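Local coordinates for protein myosin-I heavy chain (Dictyostelium discoideum, PDB 5EJR) that works as an actin-based motor with ATPase activity in early phagocytosis and adhesion, this chain being the MyTH4-FERM part of its tail, at residues Q5-W9 with S143-P147; R13-F17 with P38-F42; K66-I71 with S92-R96. One frame throughout, in Å; residues are numbered along the deposited sequence.

Contact 1. Residues Q5-W9 with S143-P147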
loop_
_atom_site.group_PDB
_atom_site.type_symbol
_atom_site.label_atom_id
_atom_site.label_comp_id
_atom_site.label_asym_id
_atom_site.label_seq_id
_atom_site.Cartn_x
_atom_site.Cartn_y
_atom_site.Cartn_z
ATOM N N GLN A 5 -7.669 9.779 38.131
ATOM C CA GLN A 5 -7.416 8.360 37.856
ATOM C C GLN A 5 -6.033 8.174 37.226
ATOM O O GLN A 5 -5.333 7.231 37.591
ATOM C CB GLN A 5 -8.517 7.749 36.981
ATOM C CG GLN A 5 -9.864 7.625 37.678
ATOM C CD GLN A 5 -10.033 6.307 38.393
ATOM O OE1 GLN A 5 -9.416 6.045 39.436
ATOM N NE2 GLN A 5 -10.914 5.466 37.869
ATOM N N LEU A 6 -5.614 9.113 36.335
ATOM C CA LEU A 6 -4.295 9.083 35.695
ATOM C C LEU A 6 -3.168 9.271 36.724
ATOM O O LEU A 6 -2.193 8.525 36.685
ATOM C CB LEU A 6 -4.179 10.102 34.530
ATOM C CG LEU A 6 -2.787 10.271 33.874
ATOM C CD1 LEU A 6 -2.371 9.034 33.077
ATOM C CD2 LEU A 6 -2.735 11.485 32.988
ATOM N N ALA A 7 -3.307 10.261 37.634
ATOM C CA ALA A 7 -2.336 10.555 38.694
ATOM C C ALA A 7 -2.197 9.366 39.639
ATOM O O ALA A 7 -1.077 9.046 40.031
ATOM C CB ALA A 7 -2.756 11.803 39.466
ATOM N N GLN A 8 -3.327 8.689 39.973
ATOM C CA GLN A 8 -3.356 7.497 40.834
ATOM C C GLN A 8 -2.583 6.346 40.191
ATOM O O GLN A 8 -1.863 5.627 40.890
ATOM C CB GLN A 8 -4.790 7.061 41.130
ATOM C CG GLN A 8 -5.498 7.922 42.179
ATOM C CD GLN A 8 -6.958 7.565 42.339
ATOM O OE1 GLN A 8 -7.374 6.403 42.197
ATOM N NE2 GLN A 8 -7.771 8.559 42.667
ATOM N N TRP A 9 -2.714 6.195 38.845
ATOM C CA TRP A 9 -2.012 5.190 38.049
ATOM C C TRP A 9 -0.511 5.524 38.027
ATOM O O TRP A 9 0.314 4.634 38.189
ATOM C CB TRP A 9 -2.607 5.133 36.616
ATOM C CG TRP A 9 -1.863 4.243 35.653
ATOM C CD1 TRP A 9 -2.133 2.937 35.364
ATOM C CD2 TRP A 9 -0.743 4.612 34.839
ATOM N NE1 TRP A 9 -1.242 2.467 34.425
ATOM C CE2 TRP A 9 -0.395 3.482 34.066
ATOM C CE3 TRP A 9 -0.027 5.805 34.652
ATOM C CZ2 TRP A 9 0.652 3.504 33.141
ATOM C CZ3 TRP A 9 1.029 5.820 33.759
ATOM C CH2 TRP A 9 1.368 4.675 33.023
ATOM N N SER A 143 -4.129 -1.441 32.088
ATOM C CA SER A 143 -3.993 -0.660 33.314
ATOM C C SER A 143 -4.148 0.831 33.030
ATOM O O SER A 143 -4.839 1.504 33.787
ATOM C CB SER A 143 -2.637 -0.924 33.960
ATOM O OG SER A 143 -2.442 -0.101 35.095
ATOM N N LEU A 144 -3.493 1.344 31.959
ATOM C CA LEU A 144 -3.529 2.759 31.580
ATOM C C LEU A 144 -4.807 3.172 30.837
ATOM O O LEU A 144 -5.233 4.310 31.001
ATOM C CB LEU A 144 -2.271 3.158 30.775
ATOM C CG LEU A 144 -2.140 4.628 30.311
ATOM C CD1 LEU A 144 -1.935 5.578 31.479
ATOM C CD2 LEU A 144 -1.013 4.799 29.334
ATOM N N LEU A 145 -5.410 2.266 30.039
ATOM C CA LEU A 145 -6.595 2.532 29.198
ATOM C C LEU A 145 -7.691 3.395 29.857
ATOM O O LEU A 145 -7.893 4.515 29.393
ATOM C CB LEU A 145 -7.201 1.232 28.625
ATOM C CG LEU A 145 -8.309 1.399 27.576
ATOM C CD1 LEU A 145 -7.779 2.027 26.275
ATOM C CD2 LEU A 145 -8.999 0.083 27.299
ATOM N N GLN A 146 -8.387 2.903 30.908
ATOM C CA GLN A 146 -9.456 3.661 31.571
ATOM C C GLN A 146 -8.961 4.984 32.205
ATOM O O GLN A 146 -9.506 6.024 31.823
ATOM C CB GLN A 146 -10.247 2.804 32.574
ATOM C CG GLN A 146 -11.742 3.115 32.580
ATOM C CD GLN A 146 -12.440 2.688 31.303
ATOM O OE1 GLN A 146 -12.567 1.495 30.996
ATOM N NE2 GLN A 146 -12.911 3.661 30.535
ATOM N N PRO A 147 -7.922 5.011 33.094
ATOM C CA PRO A 147 -7.450 6.304 33.631
ATOM C C PRO A 147 -7.089 7.355 32.570
ATOM O O PRO A 147 -7.454 8.523 32.745
ATOM C CB PRO A 147 -6.229 5.914 34.477
ATOM C CG PRO A 147 -6.466 4.506 34.859
ATOM C CD PRO A 147 -7.144 3.890 33.672
HETATM O O HOH W 1 -7.868 10.433 35.039
#

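Contact 2. Residues R13-F17 with P38-F42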
loop_
_atom_site.group_PDB
_atom_site.type_symbol
_atom_site.label_atom_id
_atom_site.label_comp_id
_atom_site.label_asym_id
_atom_site.label_seq_id
_atom_site.Cartn_x
_atom_site.Cartn_y
_atom_site.Cartn_z
ATOM N N ARG A 13 4.179 4.265 39.373
ATOM C CA ARG A 13 4.885 3.955 38.119
ATOM C C ARG A 13 5.818 5.054 37.619
ATOM O O ARG A 13 6.866 4.749 37.052
ATOM C CB ARG A 13 3.888 3.576 37.003
ATOM C CG ARG A 13 3.008 2.356 37.290
ATOM C CD ARG A 13 1.869 2.264 36.292
ATOM N NE ARG A 13 1.068 1.043 36.437
ATOM C CZ ARG A 13 -0.001 0.928 37.217
ATOM N NH1 ARG A 13 -0.402 1.950 37.964
ATOM N NH2 ARG A 13 -0.668 -0.216 37.273
ATOM N N PHE A 14 5.434 6.325 37.780
ATOM C CA PHE A 14 6.264 7.439 37.321
ATOM C C PHE A 14 7.484 7.584 38.222
ATOM O O PHE A 14 7.390 7.311 39.421
ATOM C CB PHE A 14 5.453 8.752 37.311
ATOM C CG PHE A 14 4.918 9.224 35.973
ATOM C CD1 PHE A 14 4.255 8.348 35.116
ATOM C CD2 PHE A 14 5.017 10.562 35.600
ATOM C CE1 PHE A 14 3.738 8.793 33.894
ATOM C CE2 PHE A 14 4.492 11.009 34.378
ATOM C CZ PHE A 14 3.861 10.121 33.533
ATOM N N ARG A 15 8.616 8.011 37.644
ATOM C CA ARG A 15 9.867 8.241 38.363
ATOM C C ARG A 15 9.662 9.304 39.454
ATOM O O ARG A 15 9.986 9.050 40.618
ATOM C CB ARG A 15 10.982 8.686 37.399
ATOM C CG ARG A 15 11.419 7.629 36.388
ATOM C CD ARG A 15 12.768 7.981 35.800
ATOM N NE ARG A 15 13.105 7.177 34.622
ATOM C CZ ARG A 15 13.680 5.976 34.662
ATOM N NH1 ARG A 15 13.952 5.400 35.828
ATOM N NH2 ARG A 15 13.967 5.333 33.538
ATOM N N SER A 16 9.068 10.467 39.073
ATOM C CA SER A 16 8.789 11.625 39.936
ATOM C C SER A 16 7.956 11.296 41.174
ATOM O O SER A 16 8.212 11.864 42.239
ATOM C CB SER A 16 8.149 12.759 39.138
ATOM O OG SER A 16 6.859 12.397 38.673
ATOM N N PHE A 17 6.977 10.383 41.038
ATOM C CA PHE A 17 6.124 9.947 42.150
ATOM C C PHE A 17 6.822 8.913 43.038
ATOM O O PHE A 17 6.558 8.864 44.235
ATOM C CB PHE A 17 4.784 9.406 41.639
ATOM C CG PHE A 17 3.831 10.471 41.150
ATOM C CD1 PHE A 17 3.936 10.985 39.863
ATOM C CD2 PHE A 17 2.829 10.961 41.978
ATOM C CE1 PHE A 17 3.060 11.976 39.416
ATOM C CE2 PHE A 17 1.951 11.951 41.529
ATOM C CZ PHE A 17 2.072 12.449 40.250
ATOM N N PRO A 38 5.640 16.019 42.346
ATOM C CA PRO A 38 5.659 14.947 41.331
ATOM C C PRO A 38 4.733 15.144 40.129
ATOM O O PRO A 38 5.010 14.603 39.053
ATOM C CB PRO A 38 5.291 13.694 42.132
ATOM C CG PRO A 38 4.526 14.203 43.305
ATOM C CD PRO A 38 5.208 15.495 43.659
ATOM N N ASN A 39 3.657 15.932 40.304
ATOM C CA ASN A 39 2.676 16.230 39.260
ATOM C C ASN A 39 3.252 17.060 38.097
ATOM O O ASN A 39 2.675 17.027 37.009
ATOM C CB ASN A 39 1.422 16.887 39.857
ATOM C CG ASN A 39 0.716 16.029 40.883
ATOM O OD1 ASN A 39 -0.045 15.112 40.557
ATOM N ND2 ASN A 39 0.955 16.309 42.153
ATOM N N THR A 40 4.403 17.755 38.300
ATOM C CA THR A 40 5.075 18.575 37.270
ATOM C C THR A 40 5.557 17.741 36.051
ATOM O O THR A 40 5.887 18.306 34.997
ATOM C CB THR A 40 6.213 19.422 37.874
ATOM O OG1 THR A 40 7.257 18.571 38.341
ATOM C CG2 THR A 40 5.744 20.340 38.992
ATOM N N ALA A 41 5.591 16.398 36.208
ATOM C CA ALA A 41 5.986 15.464 35.162
ATOM C C ALA A 41 4.886 15.385 34.096
ATOM O O ALA A 41 5.181 15.034 32.962
ATOM C CB ALA A 41 6.248 14.087 35.757
ATOM N N PHE A 42 3.628 15.731 34.464
ATOM C CA PHE A 42 2.471 15.755 33.568
ATOM C C PHE A 42 2.369 17.061 32.767
ATOM O O PHE A 42 1.458 17.201 31.948
ATOM C CB PHE A 42 1.178 15.582 34.373
ATOM C CG PHE A 42 0.947 14.218 34.969
ATOM C CD1 PHE A 42 0.749 13.108 34.151
ATOM C CD2 PHE A 42 0.852 14.051 36.344
ATOM C CE1 PHE A 42 0.502 11.850 34.702
ATOM C CE2 PHE A 42 0.598 12.794 36.894
ATOM C CZ PHE A 42 0.420 11.705 36.068
#

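Contact 3. Residues K66-I71 with S92-R96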
loop_
_atom_site.group_PDB
_atom_site.type_symbol
_atom_site.label_atom_id
_atom_site.label_comp_id
_atom_site.label_asym_id
_atom_site.label_seq_id
_atom_site.Cartn_x
_atom_site.Cartn_y
_atom_site.Cartn_z
ATOM N N LYS A 66 14.989 9.307 22.958
ATOM C CA LYS A 66 14.989 9.612 21.513
ATOM C C LYS A 66 13.555 9.889 21.038
ATOM O O LYS A 66 13.354 10.797 20.225
ATOM C CB LYS A 66 15.588 8.456 20.688
ATOM C CG LYS A 66 15.863 8.807 19.223
ATOM C CD LYS A 66 16.246 7.576 18.418
ATOM C CE LYS A 66 16.754 7.914 17.038
ATOM N NZ LYS A 66 17.084 6.687 16.263
ATOM N N ASN A 67 12.580 9.096 21.540
ATOM C CA ASN A 67 11.159 9.221 21.210
ATOM C C ASN A 67 10.610 10.584 21.614
ATOM O O ASN A 67 9.845 11.183 20.847
ATOM C CB ASN A 67 10.352 8.147 21.907
ATOM C CG ASN A 67 8.926 8.101 21.418
ATOM O OD1 ASN A 67 8.614 7.528 20.378
ATOM N ND2 ASN A 67 8.049 8.758 22.120
ATOM N N PHE A 68 11.001 11.073 22.827
ATOM C CA PHE A 68 10.556 12.367 23.326
ATOM C C PHE A 68 10.945 13.481 22.396
ATOM O O PHE A 68 10.077 14.265 22.016
ATOM C CB PHE A 68 11.040 12.638 24.754
ATOM C CG PHE A 68 10.285 13.778 25.391
ATOM C CD1 PHE A 68 9.044 13.570 25.976
ATOM C CD2 PHE A 68 10.807 15.064 25.389
ATOM C CE1 PHE A 68 8.343 14.624 26.558
ATOM C CE2 PHE A 68 10.099 16.121 25.957
ATOM C CZ PHE A 68 8.880 15.891 26.545
ATOM N N SER A 69 12.221 13.517 21.973
ATOM C CA SER A 69 12.705 14.531 21.034
ATOM C C SER A 69 11.959 14.461 19.686
ATOM O O SER A 69 11.769 15.496 19.057
ATOM C CB SER A 69 14.220 14.450 20.851
ATOM O OG SER A 69 14.640 13.299 20.142
ATOM N N GLU A 70 11.494 13.253 19.279
ATOM C CA GLU A 70 10.732 13.063 18.042
ATOM C C GLU A 70 9.315 13.634 18.188
ATOM O O GLU A 70 8.829 14.295 17.264
ATOM C CB GLU A 70 10.735 11.591 17.602
ATOM C CG GLU A 70 12.105 11.164 17.095
ATOM C CD GLU A 70 12.272 9.752 16.575
ATOM O OE1 GLU A 70 11.325 8.942 16.688
ATOM O OE2 GLU A 70 13.378 9.449 16.075
ATOM N N ILE A 71 8.681 13.422 19.366
ATOM C CA ILE A 71 7.369 13.988 19.703
ATOM C C ILE A 71 7.472 15.529 19.601
ATOM O O ILE A 71 6.657 16.166 18.928
ATOM C CB ILE A 71 6.885 13.470 21.084
ATOM C CG1 ILE A 71 6.492 11.982 20.969
ATOM C CG2 ILE A 71 5.728 14.315 21.636
ATOM C CD1 ILE A 71 5.893 11.307 22.215
ATOM N N SER A 92 8.233 7.187 12.570
ATOM C CA SER A 92 9.283 6.695 13.478
ATOM C C SER A 92 8.700 6.397 14.863
ATOM O O SER A 92 8.911 5.300 15.385
ATOM C CB SER A 92 10.419 7.709 13.582
ATOM O OG SER A 92 11.432 7.249 14.459
ATOM N N ILE A 93 7.894 7.351 15.419
ATOM C CA ILE A 93 7.241 7.240 16.724
ATOM C C ILE A 93 6.306 6.062 16.769
ATOM O O ILE A 93 6.344 5.302 17.733
ATOM C CB ILE A 93 6.518 8.560 17.139
ATOM C CG1 ILE A 93 7.507 9.745 17.230
ATOM C CG2 ILE A 93 5.733 8.396 18.464
ATOM C CD1 ILE A 93 6.857 11.129 17.219
ATOM N N ILE A 94 5.445 5.916 15.750
ATOM C CA ILE A 94 4.484 4.819 15.748
ATOM C C ILE A 94 5.218 3.490 15.529
ATOM O O ILE A 94 4.876 2.510 16.194
ATOM C CB ILE A 94 3.283 5.088 14.798
ATOM C CG1 ILE A 94 2.253 6.013 15.517
ATOM C CG2 ILE A 94 2.598 3.797 14.331
ATOM C CD1 ILE A 94 1.653 6.972 14.648
ATOM N N SER A 95 6.275 3.488 14.697
ATOM C CA SER A 95 7.087 2.279 14.462
ATOM C C SER A 95 7.697 1.825 15.799
ATOM O O SER A 95 7.561 0.652 16.172
ATOM C CB SER A 95 8.176 2.544 13.427
ATOM O OG SER A 95 9.119 1.484 13.391
ATOM N N ARG A 96 8.277 2.790 16.569
ATOM C CA ARG A 96 8.848 2.506 17.890
ATOM C C ARG A 96 7.789 1.886 18.805
ATOM O O ARG A 96 8.070 0.893 19.468
ATOM C CB ARG A 96 9.473 3.776 18.495
ATOM C CG ARG A 96 10.230 3.564 19.818
ATOM C CD ARG A 96 10.911 4.825 20.307
ATOM N NE ARG A 96 11.928 5.338 19.381
ATOM C CZ ARG A 96 11.752 6.366 18.555
ATOM N NH1 ARG A 96 10.583 7.002 18.512
ATOM N NH2 ARG A 96 12.732 6.754 17.751
#

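Contact 1. Residues Q5-W9 with S143-P147
Trp9 and Leu144 make the apolar centre of this contact. Leu144 drops its CD1 methyl onto the six-membered ring of Trp9, 3.4 Å from the ring centroid and only 2° off the normal, a CH-pi contact aimed almost exactly at the middle of the face. The indole is turned to receive it because its CG stands opposite the backbone N (chi1 173°), which carries the ring across to helix 142-159. The same methyl also meets Leu6, whose CD1 lies 3.8 Å from Leu144 CD1; the two leucine side chains run side by side and point the same way.

At the start of helix 5-11, Pro147 presses its CB against the backbone of the partner helix, 3.5 Å from Gln5 O, while the aliphatic root of Gln5 passes alongside. The backbones come nearest here, the CA atoms of Leu6 and Pro147 being 4.7 Å apart. The pair illustrates how a short N-terminal helix can dock antiparallel on a helical bundle: segments 5-9 and 143-147, on helix 5-11 and on helix 142-159 of the MyTH4 domain, run at 153° to each other, and helix 104-113 adds Asp105 and Cys109 beside Trp9.

Polar contacts lie at the two ends. Ser143 OG is 2.9 Å from Trp9 NE1 at the edge of the indole, and Arg13 makes a cation-pi contact with the same ring. At the other end a water accepts from Leu6 N (2.9 Å) and donates to Pro147 O (3.0 Å), bridging the first turn of one helix to a backbone carbonyl of the other.

Contact 2. Residues R13-F17 with P38-F42
Phe14, Phe17 and Phe42 gather into an aromatic cluster in which Phe42 meets the other two rings in different ways. Phe14 and Phe42 form an offset stack, centroids 5.0 Å apart and planes inclined by 29°. Phe17 meets Phe42 rim to rim, CE1 to CE2 at 3.6 Å, with neither ring over the other.

Aliphatic groups of Pro38 and Ala41 fill in around the rings. Pro38 sets its CB over the centre of the Phe17 face, 3.5 Å from the centroid, in a CH-pi contact. The methyl of Ala41 lies in the plane of Phe14, 3.7 Å from CD2. A polar atom, Asn39 OD1, reaches the edge of the Phe17 ring near CZ; the amide of Asn39 is held through ND2 by Asp37.

One hydrogen bond crosses between the segments. Ser16 OG donates to Pro38 O over 2.9 Å, in the carbonyl plane and on a lone pair, a direction given by chi1 of 66°, which tucks the hydroxyl between its own backbone N and carbonyl carbon.

The 3-10 turn 38-41 is thus laid against the start of helix 15-25, while helix 5-11 backs the cluster through Trp9, Leu6 and Ala10, and Arg113 of helix 104-113 binds Ala41 O.

Contact 3. Residues K66-I71 with S92-R96
Helices 58-75 and 86-99 of the MyTH4 helical bundle pack here as a near-antiparallel pair: segments 66-71 and 92-96 cross at -145°, their axes 10.2 Å apart, and the contact is a worked example of a charged group held between helices by several partners at once. Its focus is Glu70 OE1. Arg96 comes to this oxygen end-on with two nitrogens, NH1 and NH2, each 2.8 Å from Glu70 OE1, in a salt bridge. The oxygen lies in the guanidinium plane, yet both nitrogens approach it from above the carboxylate plane, the two groups being turned 56° apart. Ser92 OG donates a third bond to Glu70 OE1, also 2.8 Å, on the syn side though well out of the carboxylate plane.

Arg96 gets there by a bend at chi3 (-62°), which turns the guanidinium toward Glu70 and Asn67. Arg96 NH1 also donates to Asn67 OD1 at 2.8 Å, the amide plane standing steeply against the guanidinium, and the backbone of Asn67 covers one guanidinium face. Gln110 of helix 104-113 takes the other end of that amide, accepting from Asn67 ND2. With an alanine in place of Arg96, Glu70 would probably lose its two-nitrogen partner, keeping Ser92 on OE1, and Asn67 OD1 would lose this donor.

Deeper in the interface the contact turns apolar. Ile93 CG1 rests on Glu70 CB at 3.7 Å, and Ile93 CD1 reaches Ile71 CG1 at 3.9 Å, with Leu130 of helix 121-137 touching both isoleucines.

Three donors converging on one oxygen should hold the carboxylate firmly and probably favour its ionised form. The nearby Lys66, whose NZ is 4.6 Å from Arg96 NH2, is likely to add to the positive field around the Glu70 carboxylate.

From the N terminus, helix 5-11 opens contact 1, which closes only at helix 142-159 and so spans the longest loop of the three. Both other contacts fall within that loop and follow one another without crossing: contact 2 closes between the start of helix 15-25 and the turn 38-41, and contact 3 then joins helices 58-75 and 86-99. Contacts 1 and 2 share a boundary, where Ala7 meets Phe42, so the N-terminal segments form one continuous patch against the MyTH4 bundle. Contact 3 is separate, its centre about 20 Å from that of contact 2, and ties together two helices within the bundle.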